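Local coordinates for organic hydroperoxide resistance protein OhrB (Bacillus subtilis, PDB 2BJO) that takes part in the resistance of the bacterium to organic hydroperoxides, as a stress protein of the OsmC/Ohr family, at residues E76-L81 and T95-T100. The protein carries 3 engineered substitutions. Numbering follows the deposited sequence.
Sequences EGQVSL and TLVVNT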
loop_
_atom_site.group_PDB
_atom_site.type_symbol
_atom_site.label_atom_id
_atom_site.label_comp_id
_atom_site.label_asym_id
_atom_site.label_seq_id
_atom_site.Cartn_x
_atom_site.Cartn_y
_atom_site.Cartn_z
ATOM N N GLU A 76 -5.518 13.627 0.011
ATOM C CA GLU A 76 -6.467 12.596 0.400
ATOM C C GLU A 76 -6.411 11.475 -0.622
ATOM O O GLU A 76 -6.852 11.656 -1.739
ATOM C CB GLU A 76 -7.925 13.042 0.527
ATOM C CG GLU A 76 -8.800 12.031 1.290
ATOM C CD GLU A 76 -10.299 12.311 1.192
ATOM O OE1 GLU A 76 -10.836 12.902 0.240
ATOM O OE2 GLU A 76 -11.047 11.941 2.109
ATOM N N GLY A 77 -5.889 10.324 -0.210
ATOM C CA GLY A 77 -5.931 9.122 -1.028
ATOM C C GLY A 77 -7.268 8.425 -0.828
ATOM O O GLY A 77 -7.687 8.228 0.314
ATOM N N GLN A 78 -7.915 8.074 -1.940
ATOM C CA GLN A 78 -9.225 7.415 -1.955
ATOM C C GLN A 78 -9.102 6.139 -2.802
ATOM O O GLN A 78 -8.964 6.167 -4.034
ATOM C CB GLN A 78 -10.309 8.339 -2.503
ATOM C CG GLN A 78 -10.307 9.713 -1.865
ATOM C CD GLN A 78 -11.300 10.620 -2.534
ATOM O OE1 GLN A 78 -11.741 10.334 -3.647
ATOM N NE2 GLN A 78 -11.664 11.709 -1.863
ATOM N N VAL A 79 -9.128 5.001 -2.118
ATOM C CA VAL A 79 -8.920 3.725 -2.752
ATOM C C VAL A 79 -10.211 2.921 -2.699
ATOM O O VAL A 79 -10.655 2.582 -1.598
ATOM C CB VAL A 79 -7.759 2.974 -2.059
ATOM C CG1 VAL A 79 -7.662 1.503 -2.542
ATOM C CG2 VAL A 79 -6.446 3.701 -2.249
ATOM N N SER A 80 -10.755 2.573 -3.863
ATOM C CA SER A 80 -11.995 1.795 -3.947
ATOM C C SER A 80 -11.786 0.319 -4.318
ATOM O O SER A 80 -11.024 0.036 -5.249
ATOM C CB SER A 80 -12.973 2.414 -4.957
ATOM O OG SER A 80 -13.298 3.750 -4.605
ATOM N N LEU A 81 -12.466 -0.581 -3.604
ATOM C CA LEU A 81 -12.542 -1.973 -4.026
ATOM C C LEU A 81 -13.722 -2.080 -4.984
ATOM O O LEU A 81 -14.797 -1.552 -4.716
ATOM C CB LEU A 81 -12.743 -2.964 -2.891
ATOM C CG LEU A 81 -12.603 -4.444 -3.213
ATOM C CD1 LEU A 81 -11.176 -4.801 -3.609
ATOM C CD2 LEU A 81 -13.076 -5.185 -1.958
ATOM N N THR A 95 -8.321 7.520 -6.404
ATOM C CA THR A 95 -8.348 8.961 -6.623
ATOM C C THR A 95 -7.448 9.637 -5.577
ATOM O O THR A 95 -7.423 9.255 -4.409
ATOM C CB THR A 95 -9.808 9.466 -6.695
ATOM O OG1 THR A 95 -10.395 8.934 -7.894
ATOM C CG2 THR A 95 -9.887 10.979 -6.771
ATOM N N LEU A 96 -6.677 10.644 -5.983
ATOM C CA LEU A 96 -5.880 11.471 -5.081
ATOM C C LEU A 96 -6.362 12.918 -5.205
ATOM O O LEU A 96 -6.337 13.463 -6.305
ATOM C CB LEU A 96 -4.372 11.361 -5.359
ATOM C CG LEU A 96 -3.714 9.976 -5.312
ATOM C CD1 LEU A 96 -2.344 9.972 -5.980
ATOM C CD2 LEU A 96 -3.580 9.428 -3.896
ATOM N N VAL A 97 -6.787 13.530 -4.098
ATOM C CA VAL A 97 -7.310 14.902 -4.103
ATOM C C VAL A 97 -6.203 15.705 -3.434
ATOM O O VAL A 97 -5.917 15.520 -2.251
ATOM C CB VAL A 97 -8.641 15.097 -3.376
ATOM C CG1 VAL A 97 -9.203 16.513 -3.623
ATOM C CG2 VAL A 97 -9.697 14.100 -3.840
ATOM N N VAL A 98 -5.588 16.594 -4.210
ATOM C CA VAL A 98 -4.435 17.346 -3.752
ATOM C C VAL A 98 -4.760 18.801 -3.406
ATOM O O VAL A 98 -5.214 19.559 -4.275
ATOM C CB VAL A 98 -3.334 17.298 -4.826
ATOM C CG1 VAL A 98 -2.082 17.985 -4.312
ATOM C CG2 VAL A 98 -3.035 15.860 -5.240
ATOM N N ASN A 99 -4.521 19.142 -2.142
ATOM C CA ASN A 99 -4.688 20.471 -1.582
ATOM C C ASN A 99 -3.277 21.003 -1.379
ATOM O O ASN A 99 -2.571 20.506 -0.502
ATOM C CB ASN A 99 -5.518 20.474 -0.295
ATOM C CG ASN A 99 -5.636 21.861 0.358
ATOM O OD1 ASN A 99 -5.354 22.901 -0.231
ATOM N ND2 ASN A 99 -6.040 21.873 1.621
ATOM N N THR A 100 -2.886 21.983 -2.191
ATOM C CA THR A 100 -1.621 22.699 -2.037
ATOM C C THR A 100 -1.746 24.168 -1.600
ATOM O O THR A 100 -0.952 25.018 -2.011
ATOM C CB THR A 100 -0.799 22.671 -3.332
ATOM O OG1 THR A 100 -1.602 23.170 -4.413
ATOM C CG2 THR A 100 -0.297 21.285 -3.612
#
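The side-chain amide of Gln78 turns one face to Val97 and Thr95. Val97 CG2 sits almost directly over the nitrogen end of that face, 3.7 Å from Gln78 NE2. Thr95 CG2 comes obliquely to the oxygen end of the same face, 3.7 Å from Gln78 OE1. The other face of the amide is turned away from strand 95-99. At the nitrogen edge, Gln78 NE2 gives a hydrogen bond of 2.6 Å to Glu76 OE1. The acceptor lies in the amide plane, but the donor stands above the carboxylate plane. Gln78 CG is anti to its carbonyl carbon (chi1 -49°) and the chain is extended beyond it, so the side chain runs beside that of Thr95 and carries the amide to Val97.

Beneath these groups runs a regular antiparallel ladder of a beta hairpin. Glu76 and Val97 form a hydrogen-bonded pair; Glu76 N to Val97 O and Val97 N to Glu76 O are both 3.0 Å. Gln78 and Thr95 form the next such pair; Gln78 N to Thr95 O and Thr95 N to Gln78 O are both 2.8 Å. Between them Gly77 faces Leu96 in a non-hydrogen-bonded pair. On the face of the sheet opposite to Gln78, Thr95 and Val97, Leu96 CD2 rests 3.7 Å from Gly77 CA. Leu96 also packs on Tyr52 and Phe56 of helix 44-65, the helix that carries the disulfide-bonded Cys55.

Strand 132-135 pairs along the far edge of strand 89-99. Strand 74-84 pairs with a strand of the second subunit, whose Lys7 packs on Glu76, so the sheet continues across the dimer interface.

The bond to Glu76 is consistent with the nitrogen end of the Gln78 amide facing the carboxylate. Its N-H dipole probably stabilises the carboxylate charge, while Val97 CG2 and Thr95 CG2 probably shield one amide face in part.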